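Local coordinates for protein anaerobically-induced outer membrane porin OprE (Pseudomonas aeruginosa, PDB 4FRX) that probably forms a porin channel for diffusion of small solutes across the bacterial outer membrane, at residues K111-S115 and N116-R120; Y133-R137 and L138-T142; Y348-A351 and T352-V355; T372-G375 and D376-E379. All blocks are in the same frame, centred on the assembly; numbering follows the deposited sequence.

Contact 1 (K111-S115 and N116-R120); sequences KAKVS and NTEFR
K111 lies across E118 and alongside R120 on one face of a tight antiparallel hairpin, whose two-residue turn at S115 and N116 is close to type II'. With CG held between the backbone N and the carbonyl carbon (chi1 71°), the chain then runs extended. Its CB passes 3.5 Å from F119 O. Farther out, CD reaches both E118 OE2 (3.5 Å) and R120 NH1 (3.8 Å). At the tip, NZ stays short of the carboxylate; a water accepts from K111 NZ and donates to E118 OE2, at 2.9 Å each, while D63 and S51 O also hold the ammonium. E118 OE2 is bridged by R120 NH1 (2.9 Å), which approaches above the carboxylate plane, and R120 NH2 shares D63 with the lysine. Two acids, E118 and D63, set among two bases probably offset the cost of burying the K111 ammonium. Between the strands, F119 N donates to A112 O (2.8 Å) and A112 N to F119 O, making a hydrogen-bonded pair whose side chains lie on the face away from the lysines; V114 and T117 repeat this beside the turn. The hairpin joins barrel strands 102-114 and 117-121. Strand 59-71 flanks the first and strand 142-150 the second.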
ATOM      1  N   LYS A 111      12.580  -6.406  19.137  1.00  8.56           N
ATOM      2  CA  LYS A 111      11.303  -7.069  19.398  1.00 12.22           C
ATOM      3  C   LYS A 111      11.260  -7.819  20.722  1.00 12.75           C
ATOM      4  O   LYS A 111      12.275  -8.318  21.213  1.00 13.57           O
ATOM      5  CB  LYS A 111      10.918  -7.997  18.245  1.00 14.21           C
ATOM      6  CG  LYS A 111      11.769  -9.234  18.135  1.00 17.86           C
ATOM      7  CD  LYS A 111      11.599  -9.899  16.772  1.00 18.31           C
ATOM      8  CE  LYS A 111      12.549 -11.078  16.610  1.00 17.52           C
ATOM      9  NZ  LYS A 111      12.253 -11.876  15.377  1.00 16.44           N
ATOM     10  N   ALA A 112      10.071  -7.881  21.301  1.00 11.66           N
ATOM     11  CA  ALA A 112       9.851  -8.661  22.504  1.00 17.20           C
ATOM     12  C   ALA A 112       8.575  -9.445  22.310  1.00 16.81           C
ATOM     13  O   ALA A 112       7.675  -9.001  21.596  1.00 18.08           O
ATOM     14  CB  ALA A 112       9.745  -7.753  23.718  1.00 14.30           C
ATOM     15  N   LYS A 113       8.488 -10.616  22.923  1.00 12.83           N
ATOM     16  CA  LYS A 113       7.293 -11.426  22.766  1.00 13.68           C
ATOM     17  C   LYS A 113       6.949 -12.169  24.039  1.00 16.00           C
ATOM     18  O   LYS A 113       7.833 -12.683  24.714  1.00 13.51           O
ATOM     19  CB  LYS A 113       7.483 -12.411  21.616  1.00 16.33           C
ATOM     20  CG  LYS A 113       6.239 -13.208  21.232  1.00 13.91           C
ATOM     21  CD  LYS A 113       6.405 -13.699  19.799  1.00 21.25           C
ATOM     22  CE  LYS A 113       5.274 -14.619  19.376  1.00 31.47           C
ATOM     23  NZ  LYS A 113       5.513 -15.157  17.997  1.00 33.38           N
ATOM     24  N   VAL A 114       5.659 -12.185  24.364  1.00 16.65           N
ATOM     25  CA  VAL A 114       5.120 -13.021  25.420  1.00 19.35           C
ATOM     26  C   VAL A 114       3.949 -13.780  24.814  1.00 21.13           C
ATOM     27  O   VAL A 114       2.996 -13.169  24.306  1.00 13.43           O
ATOM     28  CB  VAL A 114       4.599 -12.198  26.596  1.00 24.03           C
ATOM     29  CG1 VAL A 114       4.172 -13.130  27.737  1.00 22.90           C
ATOM     30  CG2 VAL A 114       5.654 -11.200  27.069  1.00 22.89           C
ATOM     31  N   SER A 115       4.033 -15.107  24.855  1.00 25.94           N
ATOM     32  CA  SER A 115       3.020 -15.974  24.259  1.00 28.55           C
ATOM     33  C   SER A 115       2.865 -15.663  22.765  1.00 26.69           C
ATOM     34  O   SER A 115       3.801 -15.861  21.992  1.00 21.56           O
ATOM     35  CB  SER A 115       1.687 -15.859  25.011  1.00 30.55           C
ATOM     36  OG  SER A 115       0.828 -16.944  24.697  1.00 27.72           O
ATOM     37  N   ASN A 116       1.694 -15.169  22.368  1.00 27.32           N
ATOM     38  CA  ASN A 116       1.450 -14.797  20.974  1.00 26.18           C
ATOM     39  C   ASN A 116       1.224 -13.300  20.813  1.00 22.51           C
ATOM     40  O   ASN A 116       0.466 -12.863  19.947  1.00 23.25           O
ATOM     41  CB  ASN A 116       0.252 -15.569  20.407  1.00 21.11           C
ATOM     42  CG  ASN A 116       0.511 -17.056  20.332  1.00 27.99           C
ATOM     43  OD1 ASN A 116       1.287 -17.520  19.496  1.00 33.81           O
ATOM     44  ND2 ASN A 116      -0.134 -17.812  21.206  1.00 21.71           N
ATOM     45  N   THR A 117       1.890 -12.531  21.665  1.00 19.42           N
ATOM     46  CA  THR A 117       1.807 -11.083  21.655  1.00  6.88           C
ATOM     47  C   THR A 117       3.197 -10.507  21.470  1.00 17.45           C
ATOM     48  O   THR A 117       4.066 -10.688  22.322  1.00 18.92           O
ATOM     49  CB  THR A 117       1.236 -10.561  22.972  1.00 16.29           C
ATOM     50  OG1 THR A 117      -0.099 -11.071  23.147  1.00 16.76           O
ATOM     51  CG2 THR A 117       1.212  -9.035  22.980  1.00 15.30           C
ATOM     52  N   GLU A 118       3.408  -9.816  20.356  1.00 15.77           N
ATOM     53  CA  GLU A 118       4.738  -9.313  20.017  1.00 10.85           C
ATOM     54  C   GLU A 118       4.774  -7.789  19.963  1.00 16.41           C
ATOM     55  O   GLU A 118       3.869  -7.163  19.412  1.00 18.91           O
ATOM     56  CB  GLU A 118       5.200  -9.920  18.686  1.00 16.27           C
ATOM     57  CG  GLU A 118       6.622  -9.557  18.287  1.00 17.49           C
ATOM     58  CD  GLU A 118       6.982 -10.115  16.918  1.00 28.80           C
ATOM     59  OE1 GLU A 118       6.143 -10.828  16.333  1.00 33.65           O
ATOM     60  OE2 GLU A 118       8.089  -9.827  16.418  1.00 26.03           O
ATOM     61  N   PHE A 119       5.810  -7.208  20.563  1.00 10.57           N
ATOM     62  CA  PHE A 119       6.079  -5.775  20.492  1.00 10.92           C
ATOM     63  C   PHE A 119       7.257  -5.542  19.565  1.00 11.35           C
ATOM     64  O   PHE A 119       8.260  -6.238  19.660  1.00 13.57           O
ATOM     65  CB  PHE A 119       6.422  -5.221  21.872  1.00 11.88           C
ATOM     66  CG  PHE A 119       6.785  -3.755  21.868  1.00 20.00           C
ATOM     67  CD1 PHE A 119       5.886  -2.804  21.405  1.00 25.98           C
ATOM     68  CD2 PHE A 119       8.029  -3.331  22.316  1.00 25.79           C
ATOM     69  CE1 PHE A 119       6.216  -1.450  21.398  1.00 28.65           C
ATOM     70  CE2 PHE A 119       8.367  -1.984  22.309  1.00 28.71           C
ATOM     71  CZ  PHE A 119       7.457  -1.042  21.848  1.00 26.71           C
ATOM     72  N   ARG A 120       7.136  -4.581  18.659  1.00 11.85           N
ATOM     73  CA  ARG A 120       8.208  -4.290  17.713  1.00 15.64           C
ATOM     74  C   ARG A 120       8.523  -2.817  17.764  1.00 12.30           C
ATOM     75  O   ARG A 120       7.622  -1.986  17.749  1.00 12.69           O
ATOM     76  CB  ARG A 120       7.810  -4.677  16.286  1.00 12.90           C
ATOM     77  CG  ARG A 120       7.782  -6.153  16.057  1.00 11.09           C
ATOM     78  CD  ARG A 120       7.174  -6.522  14.719  1.00 15.36           C
ATOM     79  NE  ARG A 120       8.121  -6.399  13.618  1.00 19.46           N
ATOM     80  CZ  ARG A 120       9.127  -7.244  13.422  1.00 23.59           C
ATOM     81  NH1 ARG A 120       9.313  -8.250  14.269  1.00 18.18           N
ATOM     82  NH2 ARG A 120       9.951  -7.082  12.394  1.00 23.12           N
TER
HETATM   83  O   HOH W   1       9.376 -11.991  14.949  1.00 26.65           O
HETATM   84  O   HOH W   2       2.793 -15.937  17.959  1.00 36.28           O
HETATM   85  O   HOH W   3       5.706 -13.197  16.555  1.00 50.76           O

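Contact 2 (Y133-R137 and L138-T142); sequences YNDGR and LLPVT
D135 OD1, lying 3.3 Å from P140 CA, is gripped by two partners: the guanidinium of R20 in a salt bridge, and a water 2.9 Å from D135 OD1. That water also donates to L139 O and accepts from R137 N, so it stitches the two limbs of this inward-folded barrel loop where no direct backbone bond joins them. The loop lies near the centre of the chain, consistent with a channel constriction as in other OprD-family porins, and R20, R169 and K167 set basic groups around it.

Where the limbs come closest to a strand-like pairing, V141 N donates to N134 O at 2.9 Å, nearly along the C=O axis. Beside this bond V141 CG2 packs on N134 CB (3.8 Å). The Y133 ring runs side by side with P140, CE2 touching P140 CB at 3.8 Å. Its first torsion, chi1 73°, sets CG between the backbone N and the carbonyl carbon and brings the ring alongside P140 and V141. V141 O, near the ring's CD2, takes its own bond from Q125 of strand 123-128.

At the bend, N134 OD1 accepts G136 N in an Asx turn and is shared with R169. R137 folds back at chi2 (-64°), which places its guanidinium over the preceding peptide: R137 NH1 donates to G136 O at 2.9 Å, the oxygen in the guanidinium plane but the donor well above the carbonyl plane.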
ATOM      1  N   TYR A 133       2.359  -0.219   3.525  1.00 10.80           N
ATOM      2  CA  TYR A 133       3.525   0.312   2.853  1.00  8.19           C
ATOM      3  C   TYR A 133       3.457   0.069   1.348  1.00  9.50           C
ATOM      4  O   TYR A 133       2.943  -0.954   0.890  1.00 15.73           O
ATOM      5  CB  TYR A 133       4.801  -0.274   3.442  1.00  9.71           C
ATOM      6  CG  TYR A 133       5.076  -1.726   3.097  1.00 12.27           C
ATOM      7  CD1 TYR A 133       4.432  -2.762   3.772  1.00 11.87           C
ATOM      8  CD2 TYR A 133       6.010  -2.059   2.117  1.00  8.54           C
ATOM      9  CE1 TYR A 133       4.701  -4.085   3.460  1.00 18.09           C
ATOM     10  CE2 TYR A 133       6.290  -3.372   1.807  1.00 16.29           C
ATOM     11  CZ  TYR A 133       5.632  -4.381   2.479  1.00 17.62           C
ATOM     12  OH  TYR A 133       5.914  -5.690   2.177  1.00 10.89           O
ATOM     13  N   ASN A 134       3.976   1.025   0.593  1.00 12.04           N
ATOM     14  CA  ASN A 134       4.054   0.886  -0.848  1.00  9.78           C
ATOM     15  C   ASN A 134       5.303   0.107  -1.253  1.00 12.84           C
ATOM     16  O   ASN A 134       6.361   0.237  -0.636  1.00 14.10           O
ATOM     17  CB  ASN A 134       4.062   2.261  -1.515  1.00  6.29           C
ATOM     18  CG  ASN A 134       4.077   2.162  -3.020  1.00 10.91           C
ATOM     19  OD1 ASN A 134       5.142   2.166  -3.647  1.00 15.02           O
ATOM     20  ND2 ASN A 134       2.892   2.045  -3.617  1.00 14.07           N
ATOM     21  N   ASP A 135       5.170  -0.719  -2.284  1.00 12.19           N
ATOM     22  CA  ASP A 135       6.310  -1.437  -2.832  1.00 11.79           C
ATOM     23  C   ASP A 135       6.154  -1.526  -4.351  1.00 14.81           C
ATOM     24  O   ASP A 135       6.322  -2.594  -4.948  1.00 13.72           O
ATOM     25  CB  ASP A 135       6.385  -2.831  -2.218  1.00 12.16           C
ATOM     26  CG  ASP A 135       7.717  -3.511  -2.470  1.00 17.30           C
ATOM     27  OD1 ASP A 135       8.684  -2.828  -2.882  1.00 12.99           O
ATOM     28  OD2 ASP A 135       7.791  -4.737  -2.251  1.00 15.27           O
ATOM     29  N   GLY A 136       5.814  -0.393  -4.958  1.00 11.57           N
ATOM     30  CA  GLY A 136       5.541  -0.336  -6.383  1.00 15.31           C
ATOM     31  C   GLY A 136       6.750  -0.072  -7.268  1.00 13.11           C
ATOM     32  O   GLY A 136       6.603   0.055  -8.486  1.00 12.33           O
ATOM     33  N   ARG A 137       7.939   0.031  -6.675  1.00  9.25           N
ATOM     34  CA  ARG A 137       9.131   0.306  -7.477  1.00 11.65           C
ATOM     35  C   ARG A 137      10.231  -0.696  -7.158  1.00  8.48           C
ATOM     36  O   ARG A 137       9.982  -1.896  -7.164  1.00 11.23           O
ATOM     37  CB  ARG A 137       9.604   1.757  -7.317  1.00 10.11           C
ATOM     38  CG  ARG A 137       8.580   2.822  -7.813  1.00  6.57           C
ATOM     39  CD  ARG A 137       8.313   2.728  -9.322  1.00  9.98           C
ATOM     40  NE  ARG A 137       7.402   3.789  -9.785  1.00 13.07           N
ATOM     41  CZ  ARG A 137       6.075   3.682  -9.840  1.00 14.16           C
ATOM     42  NH1 ARG A 137       5.480   2.563  -9.457  1.00 12.09           N
ATOM     43  NH2 ARG A 137       5.338   4.701 -10.278  1.00 14.83           N
ATOM     44  N   LEU A 138      11.432  -0.209  -6.867  1.00  3.09           N
ATOM     45  CA  LEU A 138      12.582  -1.116  -6.686  1.00 10.21           C
ATOM     46  C   LEU A 138      12.747  -1.611  -5.256  1.00 13.02           C
ATOM     47  O   LEU A 138      12.970  -2.810  -5.018  1.00 13.24           O
ATOM     48  CB  LEU A 138      13.880  -0.428  -7.147  1.00 10.24           C
ATOM     49  CG  LEU A 138      15.157  -1.273  -7.180  1.00 15.47           C
ATOM     50  CD1 LEU A 138      14.993  -2.455  -8.127  1.00 14.23           C
ATOM     51  CD2 LEU A 138      16.366  -0.423  -7.591  1.00 22.38           C
ATOM     52  N   LEU A 139      12.656  -0.680  -4.310  1.00  9.56           N
ATOM     53  CA  LEU A 139      12.816  -0.996  -2.896  1.00 11.58           C
ATOM     54  C   LEU A 139      11.566  -0.504  -2.167  1.00 10.44           C
ATOM     55  O   LEU A 139      10.979   0.498  -2.551  1.00  8.59           O
ATOM     56  CB  LEU A 139      14.080  -0.330  -2.326  1.00  6.87           C
ATOM     57  CG  LEU A 139      15.422  -0.689  -3.002  1.00  9.63           C
ATOM     58  CD1 LEU A 139      16.579   0.114  -2.422  1.00 10.45           C
ATOM     59  CD2 LEU A 139      15.704  -2.176  -2.857  1.00  8.23           C
ATOM     60  N   PRO A 140      11.143  -1.229  -1.132  1.00 11.36           N
ATOM     61  CA  PRO A 140       9.900  -0.898  -0.432  1.00 11.70           C
ATOM     62  C   PRO A 140       9.984   0.301   0.509  1.00 12.76           C
ATOM     63  O   PRO A 140      11.061   0.678   1.003  1.00  8.54           O
ATOM     64  CB  PRO A 140       9.620  -2.163   0.383  1.00 15.89           C
ATOM     65  CG  PRO A 140      10.995  -2.759   0.609  1.00 18.03           C
ATOM     66  CD  PRO A 140      11.727  -2.499  -0.665  1.00 12.09           C
ATOM     67  N   VAL A 141       8.819   0.899   0.741  1.00  9.23           N
ATOM     68  CA  VAL A 141       8.653   1.879   1.801  1.00  9.71           C
ATOM     69  C   VAL A 141       8.812   1.182   3.140  1.00  6.93           C
ATOM     70  O   VAL A 141       8.390   0.036   3.299  1.00  6.88           O
ATOM     71  CB  VAL A 141       7.245   2.537   1.737  1.00 16.01           C
ATOM     72  CG1 VAL A 141       6.946   3.365   3.005  1.00 13.29           C
ATOM     73  CG2 VAL A 141       7.095   3.397   0.478  1.00  8.32           C
ATOM     74  N   THR A 142       9.421   1.869   4.104  1.00  8.43           N
ATOM     75  CA  THR A 142       9.412   1.424   5.487  1.00  8.02           C
ATOM     76  C   THR A 142       8.944   2.560   6.392  1.00  7.43           C
ATOM     77  O   THR A 142       9.031   3.732   6.029  1.00 10.27           O
ATOM     78  CB  THR A 142      10.808   0.927   5.958  1.00 15.79           C
ATOM     79  OG1 THR A 142      11.742   2.015   5.965  1.00 15.53           O
ATOM     80  CG2 THR A 142      11.331  -0.195   5.042  1.00 15.51           C
TER
HETATM   81  O   HOH W   4       9.015  -0.210  -4.176  1.00 14.42           O

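Contact 3 (Y348-A351 and T352-V355); sequences YDFA and TVGV. With C8E ((hydroxyethyloxy)tri(ethyloxy)octane), chain E.
F350 O ties off the 3-10 turn that ends the strand, accepting V353 N (3.2 Å) and V355 N (2.9 Å) from opposite faces of its carbonyl plane. With the bond from G354 N to A351 O inside that of V355 N to F350 O, and G354 at phi 113°, the turn ends in a Schellman-type motif. At its start D349 OD1 accepts A351 N at 2.9 Å, an Asx turn that holds the carboxylate against the first peptides of the 3-10 segment.

Among the side chains, Y348 reaches the turn with its tip. CG anti to the backbone N (chi1 -169°) swings the ring out so that its OH lies 3.1 Å from T352 OG1 and 3.7 Å from V353 CB. The same ring presents an edge to F350: Y348 CD2 stands over the centre of the phenyl face. The bound detergent tail completes the cluster. Its C2 sits over the middle of one face of the Y348 ring, while C6 lies at the edge of the F350 ring, 3.9 Å from CZ. V353 CG1 also comes to the phenyl edge, at CD2, and V355 CB rests 3.9 Å from F350 CB.

The aromatic pair thus meets detergent at the barrel's outer surface. Strand 340-349 is flanked by strands 295-305 and 358-370; H295 meets the Y348 ring, and the 3-10 turn leads across to the latter strand, beginning at L358.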
ATOM      1  N   TYR A 348      -7.252 -15.281 -15.091  1.00 18.53           N
ATOM      2  CA  TYR A 348      -7.166 -16.700 -15.424  1.00 20.28           C
ATOM      3  C   TYR A 348      -5.877 -17.290 -14.893  1.00 13.52           C
ATOM      4  O   TYR A 348      -4.796 -16.743 -15.125  1.00 15.11           O
ATOM      5  CB  TYR A 348      -7.253 -16.942 -16.930  1.00 17.59           C
ATOM      6  CG  TYR A 348      -7.424 -18.416 -17.259  1.00 19.05           C
ATOM      7  CD1 TYR A 348      -8.605 -19.076 -16.935  1.00 22.40           C
ATOM      8  CD2 TYR A 348      -6.410 -19.147 -17.863  1.00 17.96           C
ATOM      9  CE1 TYR A 348      -8.785 -20.409 -17.213  1.00 28.28           C
ATOM     10  CE2 TYR A 348      -6.580 -20.502 -18.153  1.00 20.41           C
ATOM     11  CZ  TYR A 348      -7.780 -21.119 -17.821  1.00 27.27           C
ATOM     12  OH  TYR A 348      -7.997 -22.453 -18.083  1.00 32.38           O
ATOM     13  N   ASP A 349      -6.012 -18.399 -14.173  1.00 17.66           N
ATOM     14  CA  ASP A 349      -4.880 -19.164 -13.656  1.00 21.28           C
ATOM     15  C   ASP A 349      -4.632 -20.340 -14.590  1.00 22.33           C
ATOM     16  O   ASP A 349      -5.460 -21.243 -14.684  1.00 19.23           O
ATOM     17  CB  ASP A 349      -5.201 -19.672 -12.249  1.00 24.53           C
ATOM     18  CG  ASP A 349      -4.039 -20.432 -11.608  1.00 31.03           C
ATOM     19  OD1 ASP A 349      -3.132 -20.902 -12.328  1.00 25.06           O
ATOM     20  OD2 ASP A 349      -4.037 -20.559 -10.368  1.00 34.68           O
ATOM     21  N   PHE A 350      -3.495 -20.342 -15.279  1.00 18.42           N
ATOM     22  CA  PHE A 350      -3.254 -21.358 -16.302  1.00 18.45           C
ATOM     23  C   PHE A 350      -2.849 -22.726 -15.746  1.00 16.12           C
ATOM     24  O   PHE A 350      -2.587 -23.650 -16.515  1.00 18.80           O
ATOM     25  CB  PHE A 350      -2.214 -20.874 -17.301  1.00 20.51           C
ATOM     26  CG  PHE A 350      -2.714 -19.812 -18.223  1.00 20.63           C
ATOM     27  CD1 PHE A 350      -2.725 -18.482 -17.831  1.00 13.55           C
ATOM     28  CD2 PHE A 350      -3.164 -20.139 -19.494  1.00 20.33           C
ATOM     29  CE1 PHE A 350      -3.171 -17.502 -18.688  1.00 17.10           C
ATOM     30  CE2 PHE A 350      -3.613 -19.161 -20.353  1.00 23.88           C
ATOM     31  CZ  PHE A 350      -3.614 -17.842 -19.953  1.00 21.55           C
ATOM     32  N   ALA A 351      -2.800 -22.852 -14.421  1.00 18.28           N
ATOM     33  CA  ALA A 351      -2.516 -24.138 -13.792  1.00 23.87           C
ATOM     34  C   ALA A 351      -3.584 -25.162 -14.156  1.00 33.54           C
ATOM     35  O   ALA A 351      -3.290 -26.341 -14.356  1.00 35.82           O
ATOM     36  CB  ALA A 351      -2.416 -23.993 -12.280  1.00 24.54           C
ATOM     37  N   THR A 352      -4.826 -24.708 -14.258  1.00 34.97           N
ATOM     38  CA  THR A 352      -5.942 -25.613 -14.514  1.00 40.35           C
ATOM     39  C   THR A 352      -5.872 -26.222 -15.915  1.00 36.86           C
ATOM     40  O   THR A 352      -6.563 -27.200 -16.212  1.00 41.46           O
ATOM     41  CB  THR A 352      -7.291 -24.884 -14.359  1.00 50.11           C
ATOM     42  OG1 THR A 352      -7.636 -24.248 -15.594  1.00 50.73           O
ATOM     43  CG2 THR A 352      -7.197 -23.843 -13.256  1.00 51.98           C
ATOM     44  N   VAL A 353      -5.027 -25.646 -16.763  1.00 26.53           N
ATOM     45  CA  VAL A 353      -4.960 -26.032 -18.164  1.00 26.52           C
ATOM     46  C   VAL A 353      -3.573 -26.586 -18.531  1.00 33.38           C
ATOM     47  O   VAL A 353      -3.315 -26.949 -19.683  1.00 43.30           O
ATOM     48  CB  VAL A 353      -5.433 -24.854 -19.076  1.00 34.98           C
ATOM     49  CG1 VAL A 353      -4.272 -24.107 -19.719  1.00 28.40           C
ATOM     50  CG2 VAL A 353      -6.438 -25.335 -20.106  1.00 40.80           C
ATOM     51  N   GLY A 354      -2.694 -26.686 -17.536  1.00 26.18           N
ATOM     52  CA  GLY A 354      -1.416 -27.353 -17.733  1.00 28.44           C
ATOM     53  C   GLY A 354      -0.171 -26.485 -17.677  1.00 29.49           C
ATOM     54  O   GLY A 354       0.938 -26.976 -17.895  1.00 27.89           O
ATOM     55  N   VAL A 355      -0.342 -25.196 -17.395  1.00 27.24           N
ATOM     56  CA  VAL A 355       0.796 -24.280 -17.297  1.00 25.39           C
ATOM     57  C   VAL A 355       0.864 -23.641 -15.909  1.00 27.01           C
ATOM     58  O   VAL A 355       0.637 -22.438 -15.771  1.00 21.28           O
ATOM     59  CB  VAL A 355       0.712 -23.165 -18.360  1.00 27.46           C
ATOM     60  CG1 VAL A 355       2.084 -22.510 -18.581  1.00 27.92           C
ATOM     61  CG2 VAL A 355       0.180 -23.721 -19.665  1.00 30.00           C
TER
HETATM   62  C1  C8E E 503      -9.358 -19.197 -22.097  1.00 38.19           C
HETATM   63  C2  C8E E 503      -8.729 -18.427 -20.942  1.00 37.24           C
HETATM   64  C3  C8E E 503      -7.526 -17.613 -21.415  1.00 36.23           C
HETATM   65  C4  C8E E 503      -7.495 -16.252 -20.733  1.00 32.82           C
HETATM   66  C5  C8E E 503      -7.038 -15.166 -21.694  1.00 34.88           C
HETATM   67  C6  C8E E 503      -5.600 -14.767 -21.381  1.00 33.31           C
HETATM   68  C7  C8E E 503      -5.004 -13.883 -22.472  1.00 26.52           C
HETATM   69  C8  C8E E 503      -3.841 -13.085 -21.909  1.00 32.38           C
HETATM   70  O9  C8E E 503      -2.767 -13.078 -22.818  1.00 35.77           O
HETATM   71  C10 C8E E 503      -2.644 -11.846 -23.484  1.00 31.84           C
HETATM   72  C11 C8E E 503      -1.165 -11.534 -23.687  1.00 28.70           C

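Contact 4 (T372-G375 and D376-E379); sequences TARG and DQSE
T372 and Q377 cross at about a right angle over a type I beta turn from T372 to G375 in the beta hairpin of strands 358-370 and 377-389. The backbone bond closing the turn runs from G375 N to T372 O (3.0 Å). G375, at phi 95°, then takes the chain out toward the second strand, where Q377 pairs with I370.

Apolar contact is slight: T372 CG2 lies 4.0 Å from Q377 CB. The glutamine is bent at chi2 (69°), which brings the end of the side chain back toward T372 and alongside the CB of R374. The arginine chain itself extends away from the turn, and its guanidinium plane stands steeply to the amide.

Of the charged groups, D376 leads away from the turn to a salt bridge between its OD1 and K371, just before the turn begins.

Polar side-chain bonding centres on the threonine hydroxyl. Placed between the backbone N and the carbonyl carbon, T372 OG1 accepts from R374 N at 2.9 Å, an ST turn nested within the beta turn. The same hydroxyl donates to G375 O, T372 OG1 standing 2.6 Å away in the carbonyl plane, on a lone pair.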
ATOM      1  N   THR A 372     -14.603  19.424  -9.289  1.00  4.92           N
ATOM      2  CA  THR A 372     -13.433  20.219  -9.675  1.00  6.83           C
ATOM      3  C   THR A 372     -13.875  21.631  -9.972  1.00  8.47           C
ATOM      4  O   THR A 372     -15.072  21.918 -10.051  1.00 13.12           O
ATOM      5  CB  THR A 372     -12.711  19.711 -10.975  1.00 10.62           C
ATOM      6  OG1 THR A 372     -13.463  20.107 -12.135  1.00 18.10           O
ATOM      7  CG2 THR A 372     -12.464  18.203 -10.977  1.00 13.53           C
ATOM      8  N   ALA A 373     -12.897  22.509 -10.142  1.00 11.05           N
ATOM      9  CA  ALA A 373     -13.185  23.903 -10.456  1.00 14.56           C
ATOM     10  C   ALA A 373     -13.840  24.026 -11.830  1.00 24.87           C
ATOM     11  O   ALA A 373     -14.456  25.053 -12.137  1.00 19.62           O
ATOM     12  CB  ALA A 373     -11.911  24.715 -10.401  1.00 11.58           C
ATOM     13  N   ARG A 374     -13.700  22.977 -12.648  1.00 19.13           N
ATOM     14  CA  ARG A 374     -14.277  22.940 -13.994  1.00 20.97           C
ATOM     15  C   ARG A 374     -15.609  22.195 -14.056  1.00 22.99           C
ATOM     16  O   ARG A 374     -16.115  21.920 -15.149  1.00 24.82           O
ATOM     17  CB  ARG A 374     -13.298  22.285 -14.983  1.00 23.72           C
ATOM     18  CG  ARG A 374     -12.104  23.161 -15.373  1.00 35.22           C
ATOM     19  CD  ARG A 374     -11.066  22.380 -16.181  1.00 41.83           C
ATOM     20  NE  ARG A 374      -9.901  23.197 -16.518  1.00 45.62           N
ATOM     21  CZ  ARG A 374      -8.869  23.398 -15.702  1.00 44.28           C
ATOM     22  NH1 ARG A 374      -8.857  22.852 -14.492  1.00 43.81           N
ATOM     23  NH2 ARG A 374      -7.849  24.159 -16.085  1.00 43.25           N
ATOM     24  N   GLY A 375     -16.172  21.866 -12.895  1.00 18.41           N
ATOM     25  CA  GLY A 375     -17.393  21.081 -12.843  1.00 14.97           C
ATOM     26  C   GLY A 375     -17.063  19.610 -12.670  1.00 17.91           C
ATOM     27  O   GLY A 375     -15.929  19.273 -12.300  1.00 14.91           O
ATOM     28  N   ASP A 376     -18.037  18.738 -12.922  1.00 12.96           N
ATOM     29  CA  ASP A 376     -17.823  17.297 -12.775  1.00 14.07           C
ATOM     30  C   ASP A 376     -16.880  16.728 -13.843  1.00 16.02           C
ATOM     31  O   ASP A 376     -16.997  17.036 -15.031  1.00 13.35           O
ATOM     32  CB  ASP A 376     -19.167  16.553 -12.785  1.00 17.26           C
ATOM     33  CG  ASP A 376     -19.921  16.669 -11.460  1.00 29.08           C
ATOM     34  OD1 ASP A 376     -19.417  17.358 -10.553  1.00 26.81           O
ATOM     35  OD2 ASP A 376     -21.003  16.047 -11.326  1.00 32.56           O
ATOM     36  N   GLN A 377     -15.910  15.928 -13.406  1.00 10.81           N
ATOM     37  CA  GLN A 377     -14.947  15.329 -14.326  1.00  9.00           C
ATOM     38  C   GLN A 377     -14.913  13.797 -14.215  1.00 11.84           C
ATOM     39  O   GLN A 377     -15.427  13.214 -13.251  1.00 10.88           O
ATOM     40  CB  GLN A 377     -13.550  15.897 -14.077  1.00 11.79           C
ATOM     41  CG  GLN A 377     -13.070  16.912 -15.125  1.00 36.45           C
ATOM     42  CD  GLN A 377     -13.803  18.244 -15.129  1.00 46.63           C
ATOM     43  OE1 GLN A 377     -14.595  18.533 -14.254  1.00 54.82           O
ATOM     44  NE2 GLN A 377     -13.523  19.066 -16.129  1.00 53.02           N
ATOM     45  N   SER A 378     -14.311  13.153 -15.209  1.00  8.20           N
ATOM     46  CA  SER A 378     -14.212  11.697 -15.218  1.00 10.60           C
ATOM     47  C   SER A 378     -12.808  11.221 -15.562  1.00  9.98           C
ATOM     48  O   SER A 378     -11.969  11.992 -16.012  1.00 10.85           O
ATOM     49  CB  SER A 378     -15.231  11.106 -16.211  1.00 14.45           C
ATOM     50  OG  SER A 378     -14.975  11.561 -17.525  1.00 22.45           O
ATOM     51  N   GLU A 379     -12.562   9.931 -15.342  1.00  7.64           N
ATOM     52  CA  GLU A 379     -11.273   9.327 -15.650  1.00 12.31           C
ATOM     53  C   GLU A 379     -11.452   7.811 -15.717  1.00  8.20           C
ATOM     54  O   GLU A 379     -12.412   7.264 -15.164  1.00  8.25           O
ATOM     55  CB  GLU A 379     -10.215   9.691 -14.598  1.00 11.42           C
ATOM     56  CG  GLU A 379     -10.525   9.181 -13.191  1.00  8.59           C
ATOM     57  CD  GLU A 379      -9.615   9.770 -12.127  1.00 15.34           C
ATOM     58  OE1 GLU A 379      -9.731   9.364 -10.953  1.00 10.91           O
ATOM     59  OE2 GLU A 379      -8.798  10.663 -12.447  1.00 19.46           O
TER

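How the contacts relate
Taken from the N terminus, the four contacts follow in series, none nesting in or crossing another. Contact 1 closes the hairpin between strands 102-114 and 117-121. The chain then runs through strands 123-128 and 131-132 into contact 2, whose loop folds toward the chain's centre before strand 142-150; its centre is about 25 Å from that of contact 1. Much later, contact 3 turns strand 340-349 into 358-370, and contact 4 turns 358-370 into 377-389, so these two sit at opposite ends of one shared strand, about 42 Å apart between centres. The up-and-down order of the strands puts contacts 1 and 3 at one barrel end, probably periplasmic, and contact 4 at the other.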